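Local structure of purine nucleoside phosphorylase (Anopheles gambiae, 2P4S) at residues D219-M224 and L297-I302; I311-R314 and T319-A322; E136-F141 and G151-G156; M164-R169 and R186-I191. The protein catalyses the phosphorolysis of inosine, guanosine and their 2'-deoxy forms to the free base and pentose 1-phosphate in purine salvage. One frame throughout, in Å; residues are numbered along the deposited sequence.

Contact 1. Residues D219-M224 and L297-I302. With DIH (7-[[(3R,4R)-3-(hydroxymethyl)-4-oxidanyl-pyrrolidin-1-ium-1-yl]methyl]-3,5-dihydropyrrolo[3,2-d]pyrimidin-4-one), chain F.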
loop_
_atom_site.group_PDB
_atom_site.type_symbol
_atom_site.label_atom_id
_atom_site.label_comp_id
_atom_site.label_asym_id
_atom_site.label_seq_id
_atom_site.Cartn_x
_atom_site.Cartn_y
_atom_site.Cartn_z
ATOM N N ASP A 219 10.906 1.419 -17.099
ATOM C CA ASP A 219 9.575 1.466 -16.559
ATOM C C ASP A 219 9.643 1.299 -15.052
ATOM O O ASP A 219 10.691 0.952 -14.519
ATOM C CB ASP A 219 8.702 0.349 -17.174
ATOM C CG ASP A 219 7.227 0.746 -17.249
ATOM O OD1 ASP A 219 6.850 1.808 -16.670
ATOM O OD2 ASP A 219 6.445 -0.004 -17.843
ATOM N N HIS A 220 8.543 1.567 -14.372
ATOM C CA HIS A 220 8.483 1.304 -12.948
ATOM C C HIS A 220 7.133 0.637 -12.572
ATOM O O HIS A 220 6.187 0.594 -13.357
ATOM C CB HIS A 220 8.752 2.605 -12.123
ATOM C CG HIS A 220 7.674 3.637 -12.239
ATOM N ND1 HIS A 220 7.934 4.961 -12.522
ATOM C CD2 HIS A 220 6.329 3.530 -12.138
ATOM C CE1 HIS A 220 6.790 5.625 -12.565
ATOM N NE2 HIS A 220 5.803 4.780 -12.328
ATOM N N ILE A 221 7.075 0.113 -11.355
ATOM C CA ILE A 221 5.843 -0.403 -10.780
ATOM C C ILE A 221 5.704 0.434 -9.527
ATOM O O ILE A 221 6.572 0.354 -8.631
ATOM C CB ILE A 221 5.924 -1.934 -10.427
ATOM C CG1 ILE A 221 5.935 -2.796 -11.708
ATOM C CG2 ILE A 221 4.681 -2.325 -9.580
ATOM C CD1 ILE A 221 6.422 -4.289 -11.555
ATOM N N ASN A 222 4.639 1.244 -9.477
ATOM C CA ASN A 222 4.406 2.129 -8.381
ATOM C C ASN A 222 3.489 1.461 -7.340
ATOM O O ASN A 222 2.304 1.692 -7.364
ATOM C CB ASN A 222 3.812 3.490 -8.829
ATOM C CG ASN A 222 3.779 4.473 -7.673
ATOM O OD1 ASN A 222 4.293 4.153 -6.579
ATOM N ND2 ASN A 222 3.172 5.636 -7.866
ATOM N N LEU A 223 4.052 0.624 -6.468
ATOM C CA LEU A 223 3.312 -0.060 -5.413
ATOM C C LEU A 223 2.689 0.899 -4.372
ATOM O O LEU A 223 1.583 0.653 -3.873
ATOM C CB LEU A 223 4.240 -1.057 -4.713
ATOM C CG LEU A 223 4.782 -2.248 -5.523
ATOM C CD1 LEU A 223 5.671 -3.131 -4.634
ATOM C CD2 LEU A 223 3.576 -3.040 -6.093
ATOM N N MET A 224 3.383 1.995 -4.085
ATOM C CA MET A 224 2.864 3.062 -3.215
ATOM C C MET A 224 1.584 3.621 -3.751
ATOM O O MET A 224 0.618 3.725 -3.008
ATOM C CB MET A 224 3.865 4.184 -3.039
ATOM C CG MET A 224 5.096 3.737 -2.363
ATOM S SD MET A 224 6.188 5.142 -1.991
ATOM C CE MET A 224 7.274 4.308 -0.850
ATOM N N LEU A 297 7.154 -10.393 -10.175
ATOM C CA LEU A 297 6.291 -9.389 -10.710
ATOM C C LEU A 297 6.956 -8.541 -11.805
ATOM O O LEU A 297 6.292 -7.685 -12.367
ATOM C CB LEU A 297 5.790 -8.494 -9.567
ATOM C CG LEU A 297 4.859 -9.358 -8.692
ATOM C CD1 LEU A 297 4.310 -8.558 -7.581
ATOM C CD2 LEU A 297 3.722 -9.972 -9.538
ATOM N N GLY A 298 8.260 -8.751 -12.061
ATOM C CA GLY A 298 8.991 -8.081 -13.165
ATOM C C GLY A 298 9.938 -6.956 -12.732
ATOM O O GLY A 298 10.496 -6.266 -13.580
ATOM N N VAL A 299 10.195 -6.811 -11.430
ATOM C CA VAL A 299 11.122 -5.781 -10.932
ATOM C C VAL A 299 12.581 -6.222 -11.075
ATOM O O VAL A 299 12.987 -7.307 -10.574
ATOM C CB VAL A 299 10.798 -5.421 -9.439
ATOM C CG1 VAL A 299 11.909 -4.549 -8.787
ATOM C CG2 VAL A 299 9.385 -4.786 -9.317
ATOM N N ASP A 300 13.395 -5.360 -11.702
ATOM C CA ASP A 300 14.844 -5.624 -11.783
ATOM C C ASP A 300 15.668 -4.921 -10.743
ATOM O O ASP A 300 16.720 -5.421 -10.389
ATOM C CB ASP A 300 15.409 -5.285 -13.182
ATOM C CG ASP A 300 14.741 -6.094 -14.244
ATOM O OD1 ASP A 300 15.006 -7.332 -14.346
ATOM O OD2 ASP A 300 13.887 -5.533 -14.912
ATOM N N ALA A 301 15.211 -3.752 -10.293
ATOM C CA ALA A 301 16.002 -2.901 -9.392
ATOM C C ALA A 301 15.091 -2.367 -8.296
ATOM O O ALA A 301 14.014 -1.904 -8.580
ATOM C CB ALA A 301 16.698 -1.727 -10.146
ATOM N N ILE A 302 15.527 -2.488 -7.051
ATOM C CA ILE A 302 14.706 -2.093 -5.909
ATOM C C ILE A 302 15.321 -0.898 -5.195
ATOM O O ILE A 302 16.497 -0.940 -4.800
ATOM C CB ILE A 302 14.509 -3.242 -4.877
ATOM C CG1 ILE A 302 13.777 -4.459 -5.515
ATOM C CG2 ILE A 302 13.689 -2.706 -3.656
ATOM C CD1 ILE A 302 13.971 -5.860 -4.704
HETATM O "O5'" DIH F . 21.404 2.760 1.676
HETATM C "C5'" DIH F . 20.012 3.097 1.838
HETATM C "C4'" DIH F . 19.704 4.160 0.812
HETATM C "C6'" DIH F . 20.106 3.707 -0.610
HETATM C "C3'" DIH F . 18.218 4.444 0.788
HETATM O "O3'" DIH F . 18.035 5.829 0.490
HETATM C "C2'" DIH F . 17.718 3.643 -0.400
HETATM N "N1'" DIH F . 18.835 3.800 -1.384
HETATM C C10 DIH F . 18.638 2.903 -2.533
HETATM C C9 DIH F . 18.991 1.440 -2.377
HETATM C C8 DIH F . 20.270 0.872 -2.621
HETATM N N7 DIH F . 20.192 -0.471 -2.408
HETATM C C5 DIH F . 18.927 -0.801 -2.038
HETATM C C6 DIH F . 18.229 -2.083 -1.737
HETATM O O6 DIH F . 18.850 -3.225 -1.749
HETATM N N1 DIH F . 16.917 -1.974 -1.440
HETATM C C2 DIH F . 16.239 -0.786 -1.407
HETATM N N3 DIH F . 16.827 0.383 -1.705
HETATM C C4 DIH F . 18.164 0.378 -2.025
#
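Ile-221 reaches Leu-297 and Val-299 with one atom, its terminal methyl CD1. This methyl lies 3.5 Å from the carbonyl O of Leu-297, a van der Waals touch. It lies 3.7 Å from CG2 of Val-299. The Ile-221 CG1 branch lies anti to the carbonyl carbon (chi1 -71°), and chi2 of 163° extends it to CD1. Val-299 answers with the branch beside its backbone N, while its CG1 stands anti to that N (chi1 169°). The two side chains cross obliquely. No hydrogen bond joins the segments. The contact is buried, and its side-chain part is apolar.

Gly-298 closes the preceding helix in a Schellman motif with positive phi, and the chain then turns toward strand 301-303. At the far end, Ile-302 lies beside the bound transition-state analogue DIH. Its CG2 is 3.9 Å from DIH C2, and its O is 3.4 Å from DIH N3. Glu-286 and Asn-328 hold the same ligand by hydrogen bonds.

Strand 272-279 lies next to the pair: Ile-221 packs on Val-276 and Val-299 on Thr-278. Helix 288-296 meets Val-299 and Ile-302 through Leu-294. Met-293 of a second subunit packs on Ile-221, and Leu-297 of the third subunit meets Leu-297. The contact thus lies where the end of strand 214-221 and the turn after helix 288-296 meet the trimer interfaces.

Contact 2. Residues I311-R314 and T319-A322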
loop_
_atom_site.group_PDB
_atom_site.type_symbol
_atom_site.label_atom_id
_atom_site.label_comp_id
_atom_site.label_asym_id
_atom_site.label_seq_id
_atom_site.Cartn_x
_atom_site.Cartn_y
_atom_site.Cartn_z
ATOM N N ILE A 311 6.647 10.954 -11.648
ATOM C CA ILE A 311 5.219 11.164 -11.867
ATOM C C ILE A 311 4.858 12.662 -11.845
ATOM O O ILE A 311 4.056 13.165 -12.661
ATOM C CB ILE A 311 4.421 10.386 -10.792
ATOM C CG1 ILE A 311 4.447 8.889 -11.094
ATOM C CG2 ILE A 311 2.980 10.851 -10.680
ATOM C CD1 ILE A 311 3.685 8.046 -10.041
ATOM N N THR A 312 5.455 13.379 -10.903
ATOM C CA THR A 312 5.318 14.847 -10.857
ATOM C C THR A 312 5.874 15.515 -12.128
ATOM O O THR A 312 5.275 16.428 -12.653
ATOM C CB THR A 312 6.011 15.388 -9.594
ATOM O OG1 THR A 312 5.446 14.727 -8.437
ATOM C CG2 THR A 312 5.836 16.890 -9.491
ATOM N N ALA A 313 7.026 15.063 -12.607
ATOM C CA ALA A 313 7.622 15.583 -13.832
ATOM C C ALA A 313 6.699 15.386 -15.033
ATOM O O ALA A 313 6.484 16.297 -15.813
ATOM C CB ALA A 313 8.948 14.934 -14.094
ATOM N N ARG A 314 6.141 14.193 -15.159
ATOM C CA ARG A 314 5.270 13.837 -16.283
ATOM C C ARG A 314 4.018 14.659 -16.217
ATOM O O ARG A 314 3.538 15.118 -17.223
ATOM C CB ARG A 314 4.910 12.326 -16.236
ATOM C CG ARG A 314 6.097 11.437 -16.587
ATOM C CD ARG A 314 6.784 11.935 -17.896
ATOM N NE ARG A 314 6.000 11.528 -19.051
ATOM C CZ ARG A 314 5.984 12.138 -20.236
ATOM N NH1 ARG A 314 6.717 13.240 -20.438
ATOM N NH2 ARG A 314 5.203 11.638 -21.216
ATOM N N THR A 319 10.061 15.988 -20.024
ATOM C CA THR A 319 10.677 14.764 -20.562
ATOM C C THR A 319 11.602 14.180 -19.500
ATOM O O THR A 319 12.343 14.927 -18.878
ATOM C CB THR A 319 11.443 15.035 -21.878
ATOM O OG1 THR A 319 10.498 15.541 -22.825
ATOM C CG2 THR A 319 12.076 13.754 -22.457
ATOM N N CYS A 320 11.531 12.859 -19.296
ATOM C CA CYS A 320 12.235 12.178 -18.210
ATOM C C CYS A 320 13.199 11.109 -18.695
ATOM O O CYS A 320 12.879 10.344 -19.619
ATOM C CB CYS A 320 11.237 11.514 -17.254
ATOM S SG CYS A 320 10.079 12.650 -16.448
ATOM N N PHE A 321 14.378 11.095 -18.061
ATOM C CA PHE A 321 15.393 10.090 -18.240
ATOM C C PHE A 321 15.793 9.714 -16.805
ATOM O O PHE A 321 15.889 10.583 -15.932
ATOM C CB PHE A 321 16.614 10.648 -19.010
ATOM C CG PHE A 321 17.757 9.681 -19.085
ATOM C CD1 PHE A 321 18.926 9.897 -18.346
ATOM C CD2 PHE A 321 17.645 8.492 -19.851
ATOM C CE1 PHE A 321 19.970 8.975 -18.356
ATOM C CE2 PHE A 321 18.695 7.543 -19.888
ATOM C CZ PHE A 321 19.868 7.786 -19.157
ATOM N N ALA A 322 15.976 8.429 -16.542
ATOM C CA ALA A 322 16.378 7.990 -15.210
ATOM C C ALA A 322 17.199 6.711 -15.238
ATOM O O ALA A 322 16.998 5.870 -16.107
ATOM C CB ALA A 322 15.130 7.795 -14.321
#
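Ala-313 and Arg-314 in the last turn of helix 307-315 face Cys-320 and Thr-319 at the start of strand 319-329, with 7.2 Å between the CA atoms of Ala-313 and Cys-320. The thiol of Cys-320 is the centre of the contact. Its SG lies anti to the carbonyl carbon (chi1 -60°) and points at the helix. It touches the methyl CB of Ala-313 at 3.5 Å. It also meets the CD methylene of Arg-314 at 3.7 Å.

The arginine thus takes part through its aliphatic shaft. The chain bends at both chi2 and chi3 (-49° and -77°), which folds it back toward the strand. Its NH1 then hydrogen-bonds to the carbonyl O of Met-318, just ahead of the strand. The same NH1 comes within 4.2 Å of Thr-319 CA, without a bond to that residue.

Val-185 of helix 178-191 and Leu-196 of strand 195-204 also pack on Ala-313. Strand 319-329 runs parallel to strand 195-204 in the central sheet. The helix folds back over a short turn onto the strand that follows it, as in the alpha/beta fold of the PNP family.

Contact 3. Residues E136-F141 and G151-G156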
loop_
_atom_site.group_PDB
_atom_site.type_symbol
_atom_site.label_atom_id
_atom_site.label_comp_id
_atom_site.label_asym_id
_atom_site.label_seq_id
_atom_site.Cartn_x
_atom_site.Cartn_y
_atom_site.Cartn_z
ATOM N N GLU A 136 18.765 24.440 3.536
ATOM C CA GLU A 136 18.398 25.196 4.758
ATOM C C GLU A 136 17.955 26.650 4.496
ATOM O O GLU A 136 17.098 27.167 5.200
ATOM C CB GLU A 136 19.589 25.239 5.744
ATOM C CG GLU A 136 19.861 23.937 6.499
ATOM C CD GLU A 136 20.479 22.757 5.629
ATOM O OE1 GLU A 136 21.042 22.967 4.506
ATOM O OE2 GLU A 136 20.396 21.595 6.109
ATOM N N THR A 137 18.546 27.274 3.473
ATOM C CA THR A 137 18.327 28.667 3.126
ATOM C C THR A 137 17.220 28.904 2.112
ATOM O O THR A 137 16.801 30.036 1.906
ATOM C CB THR A 137 19.611 29.317 2.580
ATOM O OG1 THR A 137 19.753 29.018 1.181
ATOM C CG2 THR A 137 20.828 28.867 3.325
ATOM N N ILE A 138 16.735 27.850 1.460
ATOM C CA ILE A 138 15.688 28.030 0.463
ATOM C C ILE A 138 14.297 28.059 1.142
ATOM O O ILE A 138 13.964 27.155 1.895
ATOM C CB ILE A 138 15.740 26.957 -0.674
ATOM C CG1 ILE A 138 17.161 26.859 -1.282
ATOM C CG2 ILE A 138 14.689 27.286 -1.769
ATOM C CD1 ILE A 138 17.391 25.597 -2.144
ATOM N N PRO A 139 13.510 29.126 0.923
ATOM C CA PRO A 139 12.189 29.155 1.543
ATOM C C PRO A 139 11.392 27.882 1.291
ATOM O O PRO A 139 11.305 27.424 0.149
ATOM C CB PRO A 139 11.501 30.370 0.894
ATOM C CG PRO A 139 12.477 30.950 -0.060
ATOM C CD PRO A 139 13.803 30.363 0.194
ATOM N N HIS A 140 10.851 27.320 2.378
ATOM C CA HIS A 140 9.942 26.142 2.358
ATOM C C HIS A 140 10.599 24.837 1.951
ATOM O O HIS A 140 9.908 23.875 1.656
ATOM C CB HIS A 140 8.734 26.378 1.426
ATOM C CG HIS A 140 7.988 27.628 1.732
ATOM N ND1 HIS A 140 7.292 27.800 2.911
ATOM C CD2 HIS A 140 7.858 28.785 1.037
ATOM C CE1 HIS A 140 6.748 29.006 2.922
ATOM N NE2 HIS A 140 7.068 29.619 1.794
ATOM N N PHE A 141 11.919 24.803 1.910
ATOM C CA PHE A 141 12.596 23.613 1.444
ATOM C C PHE A 141 12.827 22.575 2.570
ATOM O O PHE A 141 13.249 22.933 3.684
ATOM C CB PHE A 141 13.916 23.983 0.801
ATOM C CG PHE A 141 14.032 23.513 -0.623
ATOM C CD1 PHE A 141 13.168 23.994 -1.584
ATOM C CD2 PHE A 141 15.005 22.614 -1.000
ATOM C CE1 PHE A 141 13.273 23.584 -2.923
ATOM C CE2 PHE A 141 15.106 22.174 -2.358
ATOM C CZ PHE A 141 14.238 22.681 -3.302
ATOM N N GLY A 151 22.765 18.137 0.374
ATOM C CA GLY A 151 21.679 19.079 0.619
ATOM C C GLY A 151 21.900 20.470 0.044
ATOM O O GLY A 151 21.753 21.471 0.770
ATOM N N ARG A 152 22.268 20.555 -1.239
ATOM C CA ARG A 152 22.430 21.857 -1.945
ATOM C C ARG A 152 21.795 21.816 -3.335
ATOM O O ARG A 152 21.889 20.801 -4.012
ATOM C CB ARG A 152 23.901 22.199 -2.160
ATOM C CG ARG A 152 24.664 22.440 -0.919
ATOM C CD ARG A 152 26.138 22.622 -1.251
ATOM N NE ARG A 152 26.907 22.692 -0.012
ATOM C CZ ARG A 152 28.151 22.239 0.130
ATOM N NH1 ARG A 152 28.795 21.677 -0.895
ATOM N NH2 ARG A 152 28.749 22.333 1.312
ATOM N N LEU A 153 21.148 22.915 -3.731
ATOM C CA LEU A 153 20.712 23.144 -5.079
ATOM C C LEU A 153 21.833 23.898 -5.844
ATOM O O LEU A 153 22.263 24.989 -5.428
ATOM C CB LEU A 153 19.402 23.922 -5.044
ATOM C CG LEU A 153 18.570 23.989 -6.314
ATOM C CD1 LEU A 153 18.354 22.560 -6.895
ATOM C CD2 LEU A 153 17.259 24.650 -6.010
ATOM N N VAL A 154 22.363 23.276 -6.897
ATOM C CA VAL A 154 23.522 23.804 -7.597
ATOM C C VAL A 154 23.111 24.165 -9.035
ATOM O O VAL A 154 22.638 23.305 -9.800
ATOM C CB VAL A 154 24.724 22.830 -7.585
ATOM C CG1 VAL A 154 25.975 23.512 -8.001
ATOM C CG2 VAL A 154 24.971 22.308 -6.209
ATOM N N PHE A 155 23.233 25.448 -9.389
ATOM C CA PHE A 155 22.951 25.888 -10.762
ATOM C C PHE A 155 24.323 26.042 -11.354
ATOM O O PHE A 155 25.131 26.734 -10.794
ATOM C CB PHE A 155 22.224 27.232 -10.779
ATOM C CG PHE A 155 20.794 27.173 -10.322
ATOM C CD1 PHE A 155 19.754 27.236 -11.254
ATOM C CD2 PHE A 155 20.471 27.124 -8.955
ATOM C CE1 PHE A 155 18.389 27.187 -10.846
ATOM C CE2 PHE A 155 19.146 27.091 -8.542
ATOM C CZ PHE A 155 18.080 27.145 -9.502
ATOM N N GLY A 156 24.620 25.378 -12.466
ATOM C CA GLY A 156 25.982 25.425 -13.031
ATOM C C GLY A 156 25.984 24.870 -14.441
ATOM O O GLY A 156 24.942 24.443 -14.947
#
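Ile-138 and Leu-153 form a small, buried apolar contact between a loop and a strand at the side of the fold. The loop follows strand 130-134, and Leu-153 belongs to strand 152-158, which pairs antiparallel with 130-134. The Ile-138 methyl CD1 does the touching. It lies 3.9 Å from CB of Leu-153 and 4.0 Å from its CD2, and the two side chains run at about a right angle.

A type II turn from Ile-138 to Phe-141 shapes the loop. Phe-141 N bonds to Ile-138 O (3.1 Å) to close it. The same CD1 of Ile-138 sits 4.0 Å above one face of the Phe-141 ring, toward its rim. Leu-153 also packs on Leu-102 of helix 92-105 and on Met-166 of strand 161-167.

At the outer edge, Glu-136 bends at chi2 (72°) and brings OE1 to 4.1 Å from Gly-151 O. No hydrogen bond forms there. Gly-151 and Arg-152 both face Gln-167 in a G1 bulge, with the positive phi of Gly-151. With no hydrogen bond across it, this contact rests on van der Waals packing of Ile-138 against Leu-153; the strand itself is held by its backbone pairing. The carboxylate OE1 and the carbonyl O of Gly-151 are both acceptors, so their approach probably adds no attraction.

Contact 4. Residues M164-R169 and R186-I191. With PO4 (phosphate ion), chain D.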
loop_
_atom_site.group_PDB
_atom_site.type_symbol
_atom_site.label_atom_id
_atom_site.label_comp_id
_atom_site.label_asym_id
_atom_site.label_seq_id
_atom_site.Cartn_x
_atom_site.Cartn_y
_atom_site.Cartn_z
ATOM N N MET A 164 20.405 22.483 -13.418
ATOM C CA MET A 164 19.981 22.715 -12.049
ATOM C C MET A 164 20.080 21.334 -11.375
ATOM O O MET A 164 19.408 20.388 -11.767
ATOM C CB MET A 164 18.527 23.124 -12.079
ATOM C CG MET A 164 18.033 23.675 -10.803
ATOM S SD MET A 164 16.299 24.015 -11.033
ATOM C CE MET A 164 16.223 24.511 -12.674
ATOM N N CYS A 165 20.899 21.233 -10.349
ATOM C CA CYS A 165 21.255 19.972 -9.797
ATOM C C CYS A 165 20.927 19.845 -8.284
ATOM O O CYS A 165 21.407 20.644 -7.447
ATOM C CB CYS A 165 22.720 19.781 -10.127
ATOM S SG CYS A 165 23.277 18.224 -9.654
ATOM N N MET A 166 20.033 18.908 -7.944
ATOM C CA MET A 166 19.790 18.524 -6.557
ATOM C C MET A 166 20.876 17.618 -6.058
ATOM O O MET A 166 20.903 16.422 -6.359
ATOM C CB MET A 166 18.448 17.849 -6.371
ATOM C CG MET A 166 17.308 18.815 -6.207
ATOM S SD MET A 166 15.751 17.912 -6.063
ATOM C CE MET A 166 15.743 17.331 -4.351
ATOM N N GLN A 167 21.800 18.194 -5.312
ATOM C CA GLN A 167 22.850 17.413 -4.705
ATOM C C GLN A 167 22.351 16.859 -3.379
ATOM O O GLN A 167 22.480 17.507 -2.308
ATOM C CB GLN A 167 24.092 18.259 -4.501
ATOM C CG GLN A 167 25.293 17.421 -4.113
ATOM C CD GLN A 167 26.517 18.282 -3.837
ATOM O OE1 GLN A 167 26.393 19.480 -3.590
ATOM N NE2 GLN A 167 27.695 17.671 -3.869
ATOM N N GLY A 168 21.808 15.637 -3.442
ATOM C CA GLY A 168 21.056 15.065 -2.326
ATOM C C GLY A 168 19.573 15.213 -2.541
ATOM O O GLY A 168 19.121 16.203 -3.120
ATOM N N ARG A 169 18.794 14.246 -2.059
ATOM C CA ARG A 169 17.337 14.311 -2.196
ATOM C C ARG A 169 16.620 13.982 -0.871
ATOM O O ARG A 169 17.271 13.846 0.177
ATOM C CB ARG A 169 16.842 13.402 -3.349
ATOM C CG ARG A 169 17.067 11.897 -3.116
ATOM C CD ARG A 169 15.907 10.997 -3.585
ATOM N NE ARG A 169 15.675 10.994 -5.032
ATOM C CZ ARG A 169 16.514 10.474 -5.926
ATOM N NH1 ARG A 169 17.641 9.873 -5.532
ATOM N NH2 ARG A 169 16.209 10.539 -7.224
ATOM N N ARG A 186 8.465 20.432 -9.247
ATOM C CA ARG A 186 7.530 21.527 -9.657
ATOM C C ARG A 186 8.280 22.856 -9.762
ATOM O O ARG A 186 8.056 23.612 -10.692
ATOM C CB ARG A 186 6.401 21.717 -8.689
ATOM C CG ARG A 186 5.619 20.483 -8.290
ATOM C CD ARG A 186 4.568 20.273 -9.248
ATOM N NE ARG A 186 3.309 19.821 -8.668
ATOM C CZ ARG A 186 2.439 19.062 -9.343
ATOM N NH1 ARG A 186 2.707 18.655 -10.623
ATOM N NH2 ARG A 186 1.311 18.698 -8.755
ATOM N N VAL A 187 9.201 23.097 -8.833
ATOM C CA VAL A 187 10.100 24.239 -8.881
ATOM C C VAL A 187 11.000 24.243 -10.150
ATOM O O VAL A 187 11.077 25.261 -10.833
ATOM C CB VAL A 187 10.969 24.345 -7.574
ATOM C CG1 VAL A 187 11.916 25.492 -7.688
ATOM C CG2 VAL A 187 10.069 24.522 -6.353
ATOM N N MET A 188 11.683 23.136 -10.448
ATOM C CA MET A 188 12.427 22.992 -11.704
ATOM C C MET A 188 11.585 23.397 -12.939
ATOM O O MET A 188 12.035 24.165 -13.777
ATOM C CB MET A 188 12.965 21.565 -11.872
ATOM C CG MET A 188 14.093 21.139 -10.931
ATOM S SD MET A 188 14.371 19.326 -11.025
ATOM C CE MET A 188 15.880 19.216 -10.079
ATOM N N HIS A 189 10.360 22.912 -13.029
ATOM C CA HIS A 189 9.456 23.262 -14.111
ATOM C C HIS A 189 9.185 24.786 -14.142
ATOM O O HIS A 189 9.318 25.444 -15.192
ATOM C CB HIS A 189 8.157 22.473 -13.913
ATOM C CG HIS A 189 7.002 22.949 -14.738
ATOM N ND1 HIS A 189 6.965 22.840 -16.116
ATOM C CD2 HIS A 189 5.802 23.467 -14.367
ATOM C CE1 HIS A 189 5.812 23.317 -16.555
ATOM N NE2 HIS A 189 5.084 23.693 -15.512
ATOM N N LEU A 190 8.794 25.343 -12.996
ATOM C CA LEU A 190 8.482 26.764 -12.907
ATOM C C LEU A 190 9.676 27.638 -13.317
ATOM O O LEU A 190 9.505 28.668 -13.932
ATOM C CB LEU A 190 8.006 27.114 -11.505
ATOM C CG LEU A 190 6.629 26.600 -11.112
ATOM C CD1 LEU A 190 6.322 27.055 -9.676
ATOM C CD2 LEU A 190 5.538 27.049 -12.118
ATOM N N ILE A 191 10.884 27.190 -12.984
ATOM C CA ILE A 191 12.128 27.798 -13.453
ATOM C C ILE A 191 12.386 27.644 -14.969
ATOM O O ILE A 191 13.211 28.369 -15.511
ATOM C CB ILE A 191 13.299 27.229 -12.625
ATOM C CG1 ILE A 191 13.273 27.861 -11.210
ATOM C CG2 ILE A 191 14.675 27.321 -13.355
ATOM C CD1 ILE A 191 14.189 27.166 -10.229
HETATM P P PO4 D . 18.513 7.056 -3.329
HETATM O O1 PO4 D . 19.644 6.891 -4.293
HETATM O O2 PO4 D . 18.327 8.551 -3.069
HETATM O O3 PO4 D . 17.219 6.535 -3.834
HETATM O O4 PO4 D . 18.871 6.313 -2.076
#
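Met-164 makes the tight part of this contact, against Ile-191 and Met-188. Its methyl CE lies 3.3 Å from CG2 of Ile-191, closer than usual van der Waals contact. Its SD meets CG of Met-188 at 3.6 Å and CD1 of Ile-191 at 3.9 Å. CG of Met-164 stands anti to the backbone N (chi1 -167°), and a bend at chi3 (-35°) swings CE onto the isoleucine.

The packing eases along the strand. Met-188 is extended beyond CG, which carries its CE to 4.1 Å from CG of Met-166. On the helix, His-189 points away from the strand, and it and Leu-190 are partly exposed.

Beyond the strand end, Arg-169 turns to the phosphate. Its NH1 hydrogen-bonds to phosphate O2 at 2.9 Å; O2 sits at the guanidinium edge, near its plane. Glu-309 takes its NE in a salt bridge, and Thr-199 O takes NH2, which probably fixes the rotation of the group.

The axes of 164-167 and 186-191 run nearly antiparallel and come within 10.7 Å. Strand 112-116 lies beside the strand and packs Ile-115 on Met-188. Strand 152-158 adds Phe-155 against Ile-191, and helix 92-105 packs on Leu-190.

How the contacts relate
All four contacts are built on one mixed sheet, and none is bridged by a hydrogen bond. Contacts 1, 3 and 4 are buried; contact 2 is partly so. Contacts 3 and 4 lie on neighbouring antiparallel strands, 152-158 and 161-167, with Val-154 O and Cys-165 N 2.8 Å apart in a probable hydrogen bond. Contacts 2 and 4 meet through helices 307-315 and 178-191, where Thr-312 packs on Arg-186. Contact 1 touches contact 2 through Asn-222 and Ile-311. Contact 1 lies at subunit interfaces, whereas no other chain touches 3 or 4. Ligands mark two of them: DIH at contact 1 and phosphate at contact 4. Contact 3 has one exposed acid, Glu-136, at its margin, and contact 2 an arginine shaft.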